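Local structure of tonb-dependent siderophore receptor (Acinetobacter baumannii, 5FP1) at residues 54-59 / 161-166; 151-156 / 713-718; 636-641 / 670-675. The protein probably takes part in the first step of iron uptake, binding ferric siderophores at the outer membrane as a TonB-dependent receptor. All blocks are in the same frame, centred on the assembly; numbering follows the deposited sequence.

Contact 1 (54-59 / 161-166)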
ATOM      1  N   ASP A  54      -0.560  11.529  16.138  1.00 22.50           N
ATOM      2  CA  ASP A  54       0.720  11.954  16.638  1.00 23.40           C
ATOM      3  C   ASP A  54       1.696  12.310  15.507  1.00 29.70           C
ATOM      4  O   ASP A  54       2.502  13.255  15.631  1.00 23.20           O
ATOM      5  CB  ASP A  54       1.356  10.834  17.449  1.00 24.56           C
ATOM      6  CG  ASP A  54       0.855  10.769  18.890  1.00 28.26           C
ATOM      7  OD1 ASP A  54      -0.063  11.540  19.269  1.00 27.30           O
ATOM      8  OD2 ASP A  54       1.389   9.895  19.604  1.00 23.83           O
ATOM      9  N   THR A  55       1.676  11.521  14.425  1.00 24.49           N
ATOM     10  CA  THR A  55       2.643  11.719  13.350  1.00 22.17           C
ATOM     11  C   THR A  55       2.171  12.696  12.291  1.00 21.92           C
ATOM     12  O   THR A  55       2.972  13.193  11.530  1.00 23.94           O
ATOM     13  CB  THR A  55       2.977  10.388  12.630  1.00 23.12           C
ATOM     14  OG1 THR A  55       1.780   9.757  12.170  1.00 22.64           O
ATOM     15  CG2 THR A  55       3.723   9.462  13.571  1.00 21.84           C
ATOM     16  N   LYS A  56       0.872  12.943  12.269  1.00 19.57           N
ATOM     17  CA  LYS A  56       0.164  13.712  11.239  1.00 22.30           C
ATOM     18  C   LYS A  56       0.505  13.200   9.840  1.00 24.66           C
ATOM     19  O   LYS A  56       0.706  14.002   8.919  1.00 23.27           O
ATOM     20  CB  LYS A  56       0.426  15.225  11.340  1.00 25.40           C
ATOM     21  CG  LYS A  56      -0.719  16.080  10.791  1.00 28.62           C
ATOM     22  CD  LYS A  56      -0.394  17.580  10.797  1.00 28.99           C
ATOM     23  CE  LYS A  56      -1.418  18.391  10.001  1.00 28.04           C
ATOM     24  NZ  LYS A  56      -2.786  18.301  10.589  1.00 37.87           N
ATOM     25  N   VAL A  57       0.579  11.876   9.685  1.00 21.43           N
ATOM     26  CA  VAL A  57       0.753  11.305   8.338  1.00 21.73           C
ATOM     27  C   VAL A  57      -0.469  11.588   7.499  1.00 20.28           C
ATOM     28  O   VAL A  57      -1.612  11.426   7.954  1.00 21.99           O
ATOM     29  CB  VAL A  57       1.098   9.814   8.336  1.00 20.24           C
ATOM     30  CG1 VAL A  57       2.520   9.603   8.827  1.00 22.12           C
ATOM     31  CG2 VAL A  57       0.104   9.017   9.159  1.00 24.64           C
ATOM     32  N   THR A  58      -0.242  12.035   6.274  1.00 19.96           N
ATOM     33  CA  THR A  58      -1.340  12.438   5.426  1.00 21.49           C
ATOM     34  C   THR A  58      -1.630  11.465   4.281  1.00 21.93           C
ATOM     35  O   THR A  58      -2.689  11.533   3.665  1.00 22.74           O
ATOM     36  CB  THR A  58      -1.103  13.827   4.834  1.00 24.81           C
ATOM     37  OG1 THR A  58      -0.029  13.764   3.902  1.00 24.87           O
ATOM     38  CG2 THR A  58      -0.793  14.865   5.961  1.00 30.69           C
ATOM     39  N   THR A  59      -0.695  10.568   4.009  1.00 19.39           N
ATOM     40  CA  THR A  59      -0.885   9.563   2.963  1.00 19.94           C
ATOM     41  C   THR A  59      -0.591   8.174   3.537  1.00 18.72           C
ATOM     42  O   THR A  59       0.190   8.019   4.486  1.00 18.02           O
ATOM     43  CB  THR A  59       0.065   9.809   1.785  1.00 20.00           C
ATOM     44  OG1 THR A  59       1.416   9.616   2.212  1.00 19.43           O
ATOM     45  CG2 THR A  59      -0.082  11.227   1.212  1.00 23.15           C
ATOM     46  N   TYR A 161       3.356  23.894   2.603  1.00 21.97           N
ATOM     47  CA  TYR A 161       2.335  22.976   3.120  1.00 20.67           C
ATOM     48  C   TYR A 161       1.171  23.755   3.713  1.00 24.14           C
ATOM     49  O   TYR A 161       1.370  24.636   4.555  1.00 24.24           O
ATOM     50  CB  TYR A 161       3.007  22.126   4.175  1.00 20.88           C
ATOM     51  CG  TYR A 161       2.189  21.081   4.890  1.00 23.30           C
ATOM     52  CD1 TYR A 161       1.203  21.440   5.810  1.00 22.30           C
ATOM     53  CD2 TYR A 161       2.458  19.726   4.721  1.00 23.30           C
ATOM     54  CE1 TYR A 161       0.502  20.485   6.508  1.00 22.80           C
ATOM     55  CE2 TYR A 161       1.758  18.761   5.418  1.00 23.28           C
ATOM     56  CZ  TYR A 161       0.789  19.143   6.322  1.00 25.12           C
ATOM     57  OH  TYR A 161       0.093  18.198   7.032  1.00 25.03           O
ATOM     58  N   GLN A 162      -0.040  23.451   3.259  1.00 21.16           N
ATOM     59  CA  GLN A 162      -1.266  23.928   3.915  1.00 22.69           C
ATOM     60  C   GLN A 162      -2.291  22.837   3.880  1.00 23.81           C
ATOM     61  O   GLN A 162      -2.516  22.243   2.830  1.00 21.84           O
ATOM     62  CB  GLN A 162      -1.837  25.160   3.188  1.00 26.16           C
ATOM     63  CG  GLN A 162      -0.850  26.313   3.074  1.00 36.18           C
ATOM     64  CD  GLN A 162      -1.279  27.325   2.024  1.00 53.74           C
ATOM     65  OE1 GLN A 162      -2.462  27.607   1.872  1.00 52.43           O
ATOM     66  NE2 GLN A 162      -0.319  27.864   1.284  1.00 70.76           N
ATOM     67  N   ARG A 163      -2.935  22.580   5.011  1.00 21.61           N
ATOM     68  CA  ARG A 163      -3.910  21.503   5.093  1.00 20.32           C
ATOM     69  C   ARG A 163      -5.037  21.878   6.038  1.00 20.92           C
ATOM     70  O   ARG A 163      -4.784  22.335   7.154  1.00 23.40           O
ATOM     71  CB  ARG A 163      -3.228  20.231   5.611  1.00 19.86           C
ATOM     72  CG  ARG A 163      -4.119  18.999   5.620  1.00 22.94           C
ATOM     73  CD  ARG A 163      -3.360  17.823   6.190  1.00 20.84           C
ATOM     74  NE  ARG A 163      -4.152  16.596   6.278  1.00 21.06           N
ATOM     75  CZ  ARG A 163      -4.325  15.721   5.285  1.00 24.63           C
ATOM     76  NH1 ARG A 163      -3.811  15.944   4.083  1.00 22.62           N
ATOM     77  NH2 ARG A 163      -5.039  14.626   5.485  1.00 22.42           N
ATOM     78  N   ILE A 164      -6.263  21.698   5.595  1.00 23.67           N
ATOM     79  CA  ILE A 164      -7.420  21.898   6.461  1.00 24.00           C
ATOM     80  C   ILE A 164      -8.261  20.652   6.386  1.00 24.67           C
ATOM     81  O   ILE A 164      -8.543  20.151   5.295  1.00 20.58           O
ATOM     82  CB  ILE A 164      -8.262  23.109   5.981  1.00 29.07           C
ATOM     83  CG1 ILE A 164      -7.458  24.398   6.121  1.00 35.51           C
ATOM     84  CG2 ILE A 164      -9.555  23.224   6.787  1.00 33.91           C
ATOM     85  CD1 ILE A 164      -8.013  25.563   5.329  1.00 41.39           C
ATOM     86  N   THR A 165      -8.644  20.128   7.541  1.00 27.38           N
ATOM     87  CA  THR A 165      -9.639  19.072   7.588  1.00 27.96           C
ATOM     88  C   THR A 165     -10.747  19.470   8.551  1.00 29.67           C
ATOM     89  O   THR A 165     -10.507  20.196   9.513  1.00 26.67           O
ATOM     90  CB  THR A 165      -9.043  17.753   8.101  1.00 28.71           C
ATOM     91  OG1 THR A 165      -8.440  17.991   9.353  1.00 32.19           O
ATOM     92  CG2 THR A 165      -7.981  17.214   7.163  1.00 29.97           C
ATOM     93  N   LEU A 166     -11.945  18.981   8.274  1.00 31.28           N
ATOM     94  CA  LEU A 166     -13.113  19.165   9.137  1.00 31.39           C
ATOM     95  C   LEU A 166     -13.859  17.860   9.177  1.00 33.21           C
ATOM     96  O   LEU A 166     -14.021  17.217   8.148  1.00 32.80           O
ATOM     97  CB  LEU A 166     -14.026  20.254   8.583  1.00 37.51           C
ATOM     98  CG  LEU A 166     -13.880  21.557   9.355  1.00 60.49           C
ATOM     99  CD1 LEU A 166     -13.151  22.576   8.502  1.00 65.53           C
ATOM    100  CD2 LEU A 166     -15.240  22.078   9.788  1.00 59.88           C
TER
HETATM  101  O   HOH W   1       1.718  16.231   7.909  1.00 23.68           O
HETATM  102  O   HOH W   2      -4.483  20.046   9.017  1.00 31.19           O
HETATM  103  O   HOH W   3      -4.084  15.908   9.011  1.00 47.85           O
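Thr-58 lays its side chain on the guanidinium group of Arg-163, and this pair makes up much of the packed part of the plug-to-wall contact. Its CG2 sits 3.5 Å above the guanidinium plane, displaced toward the rim, while CB of Thr-58 comes within 3.5 Å of NH1 of Arg-163 over the same flat group. The arginine can be met face-on because its chain runs straight inward from the strand, extended from CG to NE, before the guanidinium turns at chi4 (85°). Tyr-161, two residues earlier and on the same inner side, closes the packed part: its OH touches CG2 of Thr-58, and CE of Lys-56 reaches the ring edge, 3.3 Å from OH of Tyr-161.

The other part is looser and wet: no direct hydrogen bond joins the segments, and waters carry the polar links. One water bridges O of Lys-56, at 2.6 Å, to OH of Tyr-161. Two more gather at the lysine end, where a bend at chi4 (63°) turns NZ aside from the otherwise extended chain. One of them accepts from NZ and donates to O of Arg-163; the other accepts from both NZ of Lys-56 and NE of Arg-163. That shared water stands between like charges, NZ of Lys-56 lying 4.8 Å from NE of Arg-163, and probably eases their repulsion. The charge of Arg-163 is answered by a salt bridge from NH1 to Glu-110.

Lys-56, with positive phi, is the first residue to leave helix 49-55, and Thr-59 caps helix 60-63, so the contact rests on the turn between two plug helices. That turn faces strand 161-171 inside the barrel, beside strands 177-188 and 197-209, while strand 709-717 flanks Lys-56.

Contact 2 (151-156 / 713-718)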
ATOM      1  N   GLU A 151     -14.797  18.075  14.769  1.00 36.54           N
ATOM      2  CA  GLU A 151     -13.331  18.125  14.867  1.00 33.32           C
ATOM      3  C   GLU A 151     -12.761  18.792  13.615  1.00 37.71           C
ATOM      4  O   GLU A 151     -13.387  18.793  12.555  1.00 36.90           O
ATOM      5  CB  GLU A 151     -12.732  16.732  14.982  1.00 37.62           C
ATOM      6  CG  GLU A 151     -13.179  15.923  16.178  1.00 52.11           C
ATOM      7  CD  GLU A 151     -12.481  14.574  16.237  1.00 56.37           C
ATOM      8  OE1 GLU A 151     -11.256  14.523  15.996  1.00 64.64           O
ATOM      9  OE2 GLU A 151     -13.157  13.566  16.520  1.00 69.70           O
ATOM     10  N   GLY A 152     -11.578  19.368  13.749  1.00 34.32           N
ATOM     11  CA  GLY A 152     -10.980  20.086  12.650  1.00 35.30           C
ATOM     12  C   GLY A 152      -9.513  20.329  12.898  1.00 35.21           C
ATOM     13  O   GLY A 152      -9.027  20.208  14.021  1.00 30.17           O
ATOM     14  N   SER A 153      -8.816  20.675  11.823  1.00 34.47           N
ATOM     15  CA  SER A 153      -7.412  20.987  11.886  1.00 28.05           C
ATOM     16  C   SER A 153      -7.127  22.051  10.846  1.00 29.88           C
ATOM     17  O   SER A 153      -7.590  21.967   9.696  1.00 30.40           O
ATOM     18  CB  SER A 153      -6.593  19.735  11.599  1.00 35.68           C
ATOM     19  OG  SER A 153      -5.214  19.978  11.823  1.00 42.56           O
ATOM     20  N   VAL A 154      -6.349  23.050  11.235  1.00 28.77           N
ATOM     21  CA  VAL A 154      -5.817  23.980  10.280  1.00 29.55           C
ATOM     22  C   VAL A 154      -4.317  23.979  10.436  1.00 28.41           C
ATOM     23  O   VAL A 154      -3.794  24.197  11.530  1.00 28.42           O
ATOM     24  CB  VAL A 154      -6.371  25.403  10.481  1.00 33.39           C
ATOM     25  CG1 VAL A 154      -5.688  26.366   9.521  1.00 35.36           C
ATOM     26  CG2 VAL A 154      -7.872  25.420  10.254  1.00 36.66           C
ATOM     27  N   ALA A 155      -3.590  23.763   9.343  1.00 23.89           N
ATOM     28  CA  ALA A 155      -2.164  23.588   9.485  1.00 22.58           C
ATOM     29  C   ALA A 155      -1.399  24.220   8.362  1.00 22.87           C
ATOM     30  O   ALA A 155      -1.870  24.285   7.229  1.00 23.70           O
ATOM     31  CB  ALA A 155      -1.819  22.106   9.611  1.00 27.66           C
ATOM     32  N   ALA A 156      -0.205  24.691   8.696  1.00 24.91           N
ATOM     33  CA  ALA A 156       0.703  25.261   7.728  1.00 25.88           C
ATOM     34  C   ALA A 156       2.085  24.719   8.014  1.00 25.34           C
ATOM     35  O   ALA A 156       2.417  24.407   9.152  1.00 26.32           O
ATOM     36  CB  ALA A 156       0.680  26.787   7.803  1.00 30.39           C
ATOM     37  N   ALA A 713       0.044  22.892  13.580  1.00 23.69           N
ATOM     38  CA  ALA A 713      -1.388  22.745  13.449  1.00 25.49           C
ATOM     39  C   ALA A 713      -2.136  23.255  14.680  1.00 25.20           C
ATOM     40  O   ALA A 713      -1.708  23.054  15.810  1.00 29.65           O
ATOM     41  CB  ALA A 713      -1.749  21.285  13.247  1.00 26.11           C
ATOM     42  N   VAL A 714      -3.281  23.864  14.407  1.00 29.06           N
ATOM     43  CA  VAL A 714      -4.309  24.093  15.400  1.00 32.93           C
ATOM     44  C   VAL A 714      -5.423  23.090  15.192  1.00 27.98           C
ATOM     45  O   VAL A 714      -6.096  23.127  14.165  1.00 28.24           O
ATOM     46  CB  VAL A 714      -4.963  25.474  15.251  1.00 34.51           C
ATOM     47  CG1 VAL A 714      -5.963  25.664  16.385  1.00 35.98           C
ATOM     48  CG2 VAL A 714      -3.908  26.574  15.236  1.00 38.86           C
ATOM     49  N   ASN A 715      -5.596  22.212  16.179  1.00 28.12           N
ATOM     50  CA  ASN A 715      -6.563  21.142  16.139  1.00 28.67           C
ATOM     51  C   ASN A 715      -7.683  21.447  17.112  1.00 40.75           C
ATOM     52  O   ASN A 715      -7.433  21.838  18.267  1.00 38.74           O
ATOM     53  CB  ASN A 715      -5.884  19.822  16.522  1.00 27.01           C
ATOM     54  CG  ASN A 715      -4.778  19.454  15.550  1.00 27.95           C
ATOM     55  OD1 ASN A 715      -4.835  19.860  14.399  1.00 29.77           O
ATOM     56  ND2 ASN A 715      -3.742  18.791  16.024  1.00 28.35           N
ATOM     57  N   PHE A 716      -8.914  21.280  16.654  1.00 35.54           N
ATOM     58  CA  PHE A 716     -10.058  21.523  17.518  1.00 39.80           C
ATOM     59  C   PHE A 716     -10.991  20.332  17.604  1.00 47.29           C
ATOM     60  O   PHE A 716     -11.114  19.538  16.668  1.00 38.56           O
ATOM     61  CB  PHE A 716     -10.785  22.826  17.168  1.00 41.97           C
ATOM     62  CG  PHE A 716     -11.338  22.888  15.786  1.00 49.37           C
ATOM     63  CD1 PHE A 716     -12.614  22.411  15.509  1.00 65.13           C
ATOM     64  CD2 PHE A 716     -10.609  23.482  14.766  1.00 61.29           C
ATOM     65  CE1 PHE A 716     -13.144  22.492  14.227  1.00 59.09           C
ATOM     66  CE2 PHE A 716     -11.126  23.559  13.483  1.00 59.38           C
ATOM     67  CZ  PHE A 716     -12.398  23.068  13.214  1.00 64.42           C
ATOM     68  N   LYS A 717     -11.637  20.213  18.760  1.00 40.57           N
ATOM     69  CA  LYS A 717     -12.445  19.061  19.074  1.00 39.28           C
ATOM     70  C   LYS A 717     -13.575  19.469  20.014  1.00 53.93           C
ATOM     71  O   LYS A 717     -13.322  19.794  21.171  1.00 46.34           O
ATOM     72  CB  LYS A 717     -11.569  18.029  19.743  1.00 41.17           C
ATOM     73  CG  LYS A 717     -12.249  16.699  19.988  1.00 56.41           C
ATOM     74  CD  LYS A 717     -11.215  15.628  20.306  1.00 66.55           C
ATOM     75  CE  LYS A 717     -10.055  15.674  19.321  1.00 68.18           C
ATOM     76  NZ  LYS A 717      -9.258  14.417  19.300  1.00 76.37           N
ATOM     77  N   TYR A 718     -14.803  19.490  19.497  1.00 48.92           N
ATOM     78  CA  TYR A 718     -15.996  19.792  20.289  1.00 55.08           C
ATOM     79  C   TYR A 718     -16.986  18.632  20.288  1.00 60.77           C
ATOM     80  O   TYR A 718     -16.885  17.662  19.522  1.00 51.20           O
ATOM     81  CB  TYR A 718     -16.702  21.025  19.743  1.00 49.35           C
ATOM     82  CG  TYR A 718     -15.863  22.265  19.801  1.00 52.89           C
ATOM     83  CD1 TYR A 718     -15.858  23.076  20.932  1.00 51.31           C
ATOM     84  CD2 TYR A 718     -15.068  22.631  18.729  1.00 47.18           C
ATOM     85  CE1 TYR A 718     -15.081  24.220  20.986  1.00 51.61           C
ATOM     86  CE2 TYR A 718     -14.293  23.771  18.773  1.00 51.34           C
ATOM     87  CZ  TYR A 718     -14.298  24.560  19.905  1.00 54.11           C
ATOM     88  OH  TYR A 718     -13.511  25.687  19.944  1.00 53.03           O
ATOM     89  OXT TYR A 718     -17.934  18.653  21.073  1.00 66.84           O
TER
HETATM   90  O   HOH W   4     -11.280  11.936  17.885  1.00 56.30           O
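Phe-716 takes the less common rotamer with CG between its backbone N and carbonyl carbon (chi1 60°), which swings the ring back over Gly-152 on the neighbouring strand. With OG of Ser-153 anti to the backbone N and CG of Asn-715 anti to its carbonyl carbon, OG of Ser-153 comes within 2.6 Å of OD1 of Asn-715. The setting is the closure of the TonB-dependent receptor barrel, where strand 149-157 pairs antiparallel with the C-terminal strand 709-717.

Two hydrogen-bonded pairs, Gly-152 with Phe-716 and Val-154 with Val-714, each give two reciprocal N-H to O bonds. The shortest runs from N of Phe-716 to O of Gly-152, at 2.8 Å. Its return bond, from N of Gly-152 to O of Phe-716, is 3.0 Å. Between the pairs Ser-153 faces Asn-715 in a non-hydrogen-bonded pair, so their side chains supply a bond where the backbone makes none. OG of Ser-153 donates nearly along the C=O axis of the asparagine amide (162°), and it also receives a weak bond from NZ of Lys-56 in the plug. On the same inner face, Ala-155 and Ala-713 meet through their methyls beneath that lysine.

Toward the chain end, Glu-151 and Lys-717 run side by side. Their salt bridge is long, with OE1 of Glu-151 3.9 Å from NZ of Lys-717, and a water that donates to OE2 of Glu-151 holds the lysine only weakly. Over on the valine face, CA of Gly-152 makes a CH-pi contact 3.5 Å from the centroid of the Phe-716 ring, 20° off its normal, and comes closest to CZ.

Contact 3 (636-641 / 670-675)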
ATOM      1  N   PRO A 636       1.098  18.285  32.303  1.00 53.74           N
ATOM      2  CA  PRO A 636      -0.259  17.829  32.041  1.00 50.96           C
ATOM      3  C   PRO A 636      -0.858  18.400  30.755  1.00 49.66           C
ATOM      4  O   PRO A 636      -1.757  17.797  30.180  1.00 51.84           O
ATOM      5  CB  PRO A 636      -1.025  18.310  33.279  1.00 55.41           C
ATOM      6  CG  PRO A 636       0.005  18.276  34.364  1.00 53.59           C
ATOM      7  CD  PRO A 636       1.277  18.727  33.701  1.00 51.58           C
ATOM      8  N   GLN A 637      -0.367  19.550  30.306  1.00 44.79           N
ATOM      9  CA  GLN A 637      -0.848  20.144  29.068  1.00 43.74           C
ATOM     10  C   GLN A 637       0.139  19.968  27.891  1.00 36.51           C
ATOM     11  O   GLN A 637      -0.039  20.595  26.848  1.00 42.07           O
ATOM     12  CB  GLN A 637      -1.104  21.644  29.275  1.00 48.81           C
ATOM     13  CG  GLN A 637      -2.433  21.977  29.948  1.00 58.62           C
ATOM     14  CD  GLN A 637      -2.809  23.451  29.802  1.00 73.06           C
ATOM     15  OE1 GLN A 637      -1.973  24.340  29.970  1.00 84.29           O
ATOM     16  NE2 GLN A 637      -4.073  23.711  29.485  1.00 79.56           N
ATOM     17  N   LEU A 638       1.195  19.178  28.076  1.00 36.15           N
ATOM     18  CA  LEU A 638       2.273  19.105  27.082  1.00 40.20           C
ATOM     19  C   LEU A 638       2.798  17.695  26.889  1.00 42.10           C
ATOM     20  O   LEU A 638       3.399  17.110  27.791  1.00 37.22           O
ATOM     21  CB  LEU A 638       3.456  20.016  27.433  1.00 38.81           C
ATOM     22  CG  LEU A 638       4.615  20.009  26.424  1.00 42.69           C
ATOM     23  CD1 LEU A 638       4.173  20.584  25.084  1.00 37.15           C
ATOM     24  CD2 LEU A 638       5.819  20.783  26.938  1.00 44.86           C
ATOM     25  N   THR A 639       2.588  17.179  25.681  1.00 35.61           N
ATOM     26  CA  THR A 639       3.137  15.902  25.260  1.00 32.22           C
ATOM     27  C   THR A 639       4.248  16.126  24.241  1.00 30.68           C
ATOM     28  O   THR A 639       4.119  16.967  23.330  1.00 34.07           O
ATOM     29  CB  THR A 639       2.028  15.045  24.617  1.00 32.74           C
ATOM     30  OG1 THR A 639       0.991  14.853  25.573  1.00 35.78           O
ATOM     31  CG2 THR A 639       2.554  13.691  24.171  1.00 32.77           C
ATOM     32  N   VAL A 640       5.336  15.387  24.403  1.00 29.11           N
ATOM     33  CA  VAL A 640       6.451  15.420  23.462  1.00 33.61           C
ATOM     34  C   VAL A 640       6.642  14.010  22.886  1.00 35.21           C
ATOM     35  O   VAL A 640       6.581  13.023  23.624  1.00 31.67           O
ATOM     36  CB  VAL A 640       7.745  15.869  24.146  1.00 37.62           C
ATOM     37  CG1 VAL A 640       8.928  15.696  23.216  1.00 43.08           C
ATOM     38  CG2 VAL A 640       7.628  17.324  24.582  1.00 44.04           C
ATOM     39  N   GLY A 641       6.847  13.924  21.571  1.00 29.69           N
ATOM     40  CA  GLY A 641       7.062  12.622  20.894  1.00 26.58           C
ATOM     41  C   GLY A 641       8.353  12.555  20.107  1.00 24.98           C
ATOM     42  O   GLY A 641       8.841  13.565  19.600  1.00 28.71           O
ATOM     43  N   ALA A 670       5.482  17.884  19.351  1.00 27.00           N
ATOM     44  CA  ALA A 670       5.004  18.469  20.600  1.00 30.17           C
ATOM     45  C   ALA A 670       3.568  18.916  20.422  1.00 26.43           C
ATOM     46  O   ALA A 670       3.227  19.595  19.460  1.00 29.08           O
ATOM     47  CB  ALA A 670       5.876  19.654  20.995  1.00 31.74           C
ATOM     48  N   ARG A 671       2.744  18.549  21.391  1.00 25.41           N
ATOM     49  CA  ARG A 671       1.352  18.857  21.412  1.00 26.52           C
ATOM     50  C   ARG A 671       1.025  19.608  22.710  1.00 33.50           C
ATOM     51  O   ARG A 671       1.200  19.052  23.793  1.00 31.69           O
ATOM     52  CB  ARG A 671       0.538  17.583  21.430  1.00 25.58           C
ATOM     53  CG  ARG A 671      -0.949  17.869  21.447  1.00 28.97           C
ATOM     54  CD  ARG A 671      -1.794  16.725  20.892  1.00 36.63           C
ATOM     55  NE  ARG A 671      -1.435  15.463  21.500  1.00 37.35           N
ATOM     56  CZ  ARG A 671      -0.940  14.413  20.848  1.00 35.24           C
ATOM     57  NH1 ARG A 671      -0.747  14.438  19.530  1.00 35.54           N
ATOM     58  NH2 ARG A 671      -0.660  13.325  21.528  1.00 32.57           N
ATOM     59  N   TYR A 672       0.518  20.827  22.583  1.00 37.22           N
ATOM     60  CA  TYR A 672       0.143  21.641  23.755  1.00 36.01           C
ATOM     61  C   TYR A 672      -1.359  21.781  23.817  1.00 31.62           C
ATOM     62  O   TYR A 672      -1.990  22.252  22.863  1.00 35.35           O
ATOM     63  CB  TYR A 672       0.802  23.027  23.713  1.00 41.16           C
ATOM     64  CG  TYR A 672       0.513  23.871  24.957  1.00 44.38           C
ATOM     65  CD1 TYR A 672       1.150  23.610  26.158  1.00 53.05           C
ATOM     66  CD2 TYR A 672      -0.412  24.901  24.922  1.00 61.41           C
ATOM     67  CE1 TYR A 672       0.885  24.361  27.290  1.00 60.17           C
ATOM     68  CE2 TYR A 672      -0.687  25.657  26.048  1.00 66.77           C
ATOM     69  CZ  TYR A 672      -0.037  25.379  27.228  1.00 62.70           C
ATOM     70  OH  TYR A 672      -0.308  26.125  28.348  1.00 79.31           O
ATOM     71  N   ASN A 673      -1.945  21.367  24.943  1.00 37.19           N
ATOM     72  CA  ASN A 673      -3.367  21.568  25.165  1.00 34.76           C
ATOM     73  C   ASN A 673      -3.621  23.007  25.584  1.00 47.70           C
ATOM     74  O   ASN A 673      -3.303  23.403  26.705  1.00 46.82           O
ATOM     75  CB  ASN A 673      -3.904  20.602  26.229  1.00 39.36           C
ATOM     76  CG  ASN A 673      -3.502  19.166  25.971  1.00 45.85           C
ATOM     77  OD1 ASN A 673      -2.819  18.542  26.788  1.00 50.49           O
ATOM     78  ND2 ASN A 673      -3.906  18.635  24.820  1.00 44.71           N
ATOM     79  N   VAL A 674      -4.173  23.798  24.674  1.00 43.20           N
ATOM     80  CA  VAL A 674      -4.433  25.197  24.945  1.00 43.72           C
ATOM     81  C   VAL A 674      -5.629  25.313  25.889  1.00 53.11           C
ATOM     82  O   VAL A 674      -5.593  26.047  26.860  1.00 47.08           O
ATOM     83  CB  VAL A 674      -4.711  25.980  23.658  1.00 49.62           C
ATOM     84  CG1 VAL A 674      -5.196  27.387  23.987  1.00 50.87           C
ATOM     85  CG2 VAL A 674      -3.458  26.027  22.791  1.00 49.47           C
ATOM     86  N   ASN A 675      -6.687  24.578  25.592  1.00 42.39           N
ATOM     87  CA  ASN A 675      -7.819  24.437  26.495  1.00 44.87           C
ATOM     88  C   ASN A 675      -8.444  23.093  26.212  1.00 53.44           C
ATOM     89  O   ASN A 675      -7.815  22.253  25.563  1.00 48.04           O
ATOM     90  CB  ASN A 675      -8.819  25.584  26.335  1.00 45.97           C
ATOM     91  CG  ASN A 675      -9.403  25.680  24.939  1.00 51.48           C
ATOM     92  OD1 ASN A 675      -9.828  24.691  24.351  1.00 52.26           O
ATOM     93  ND2 ASN A 675      -9.451  26.888  24.415  1.00 47.33           N
TER
HETATM   94  O   HOH W   5      -0.573  17.499  25.394  1.00 44.51           O
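Gln-637 and Tyr-672 meet at the start of strand 638-651, OE1 of Gln-637 standing 2.9 Å from OH of Tyr-672. The amide comes across the phenol at a slant, its plane turned 67° from the ring. The extended glutamine chain also runs past the backbone of Asn-673, where NE2 of Gln-637 approaches O of Asn-673 at an angle too poor for a hydrogen bond. Nearer the base of the tyrosine, CD1 of Leu-638 lies at the ring edge, 4.4 Å from CB of Tyr-672.

The backbone bonds keep these side chains in register. N of Asn-673 donates to O of Gln-637 at 2.8 Å, and Thr-639 and Arg-671 exchange two N-H to O bonds. The carbonyl of Gln-637 is also approached by CA of Tyr-672, a CA-H...O contact of 3.3 Å.

Across the sheet from Tyr-672, one water ties three groups together. It accepts from OG1 of Thr-639 and donates to O of Arg-671 and to OD1 of Asn-673, the last at 2.8 Å. The threonine hydroxyl points that way because OG1 lies anti to its carbonyl carbon (chi1 -59°), which leaves CG2, anti to the backbone N, alongside Arg-671, 4.2 Å from its NH2.

Farther out, neighbours fix the polar ends. ND2 of Asn-673 bonds to Asp-679, and the arginine, bent at chi3, gives NH1 to Gln-681 on strand 678-685 and NH2 in a salt bridge to Asp-54 of the plug. The whole is the open end of the antiparallel beta hairpin 638-651/659-673, one of the consecutive up-and-down hairpins from which the barrel of a TonB-dependent receptor is built.

How the contacts relate
Contacts 1 and 2 are partly buried and share a corner of the barrel: strands 149-157 and 161-171 are neighbours, and Lys-56 of contact 1 reaches the inner face of contact 2. Contact 3 lies at the surface, about 18 Å from contact 1 between centres, yet touches it through the salt bridge of Arg-671 with Asp-54. The chemistry follows the position. Where plug meets wall, in contact 1, packing and water do the joining; in contacts 2 and 3, both within the wall, direct backbone bonds dominate. Contact 2 unites strands from the two sequence ends of the barrel, whereas contact 3 joins strands that are consecutive in the chain.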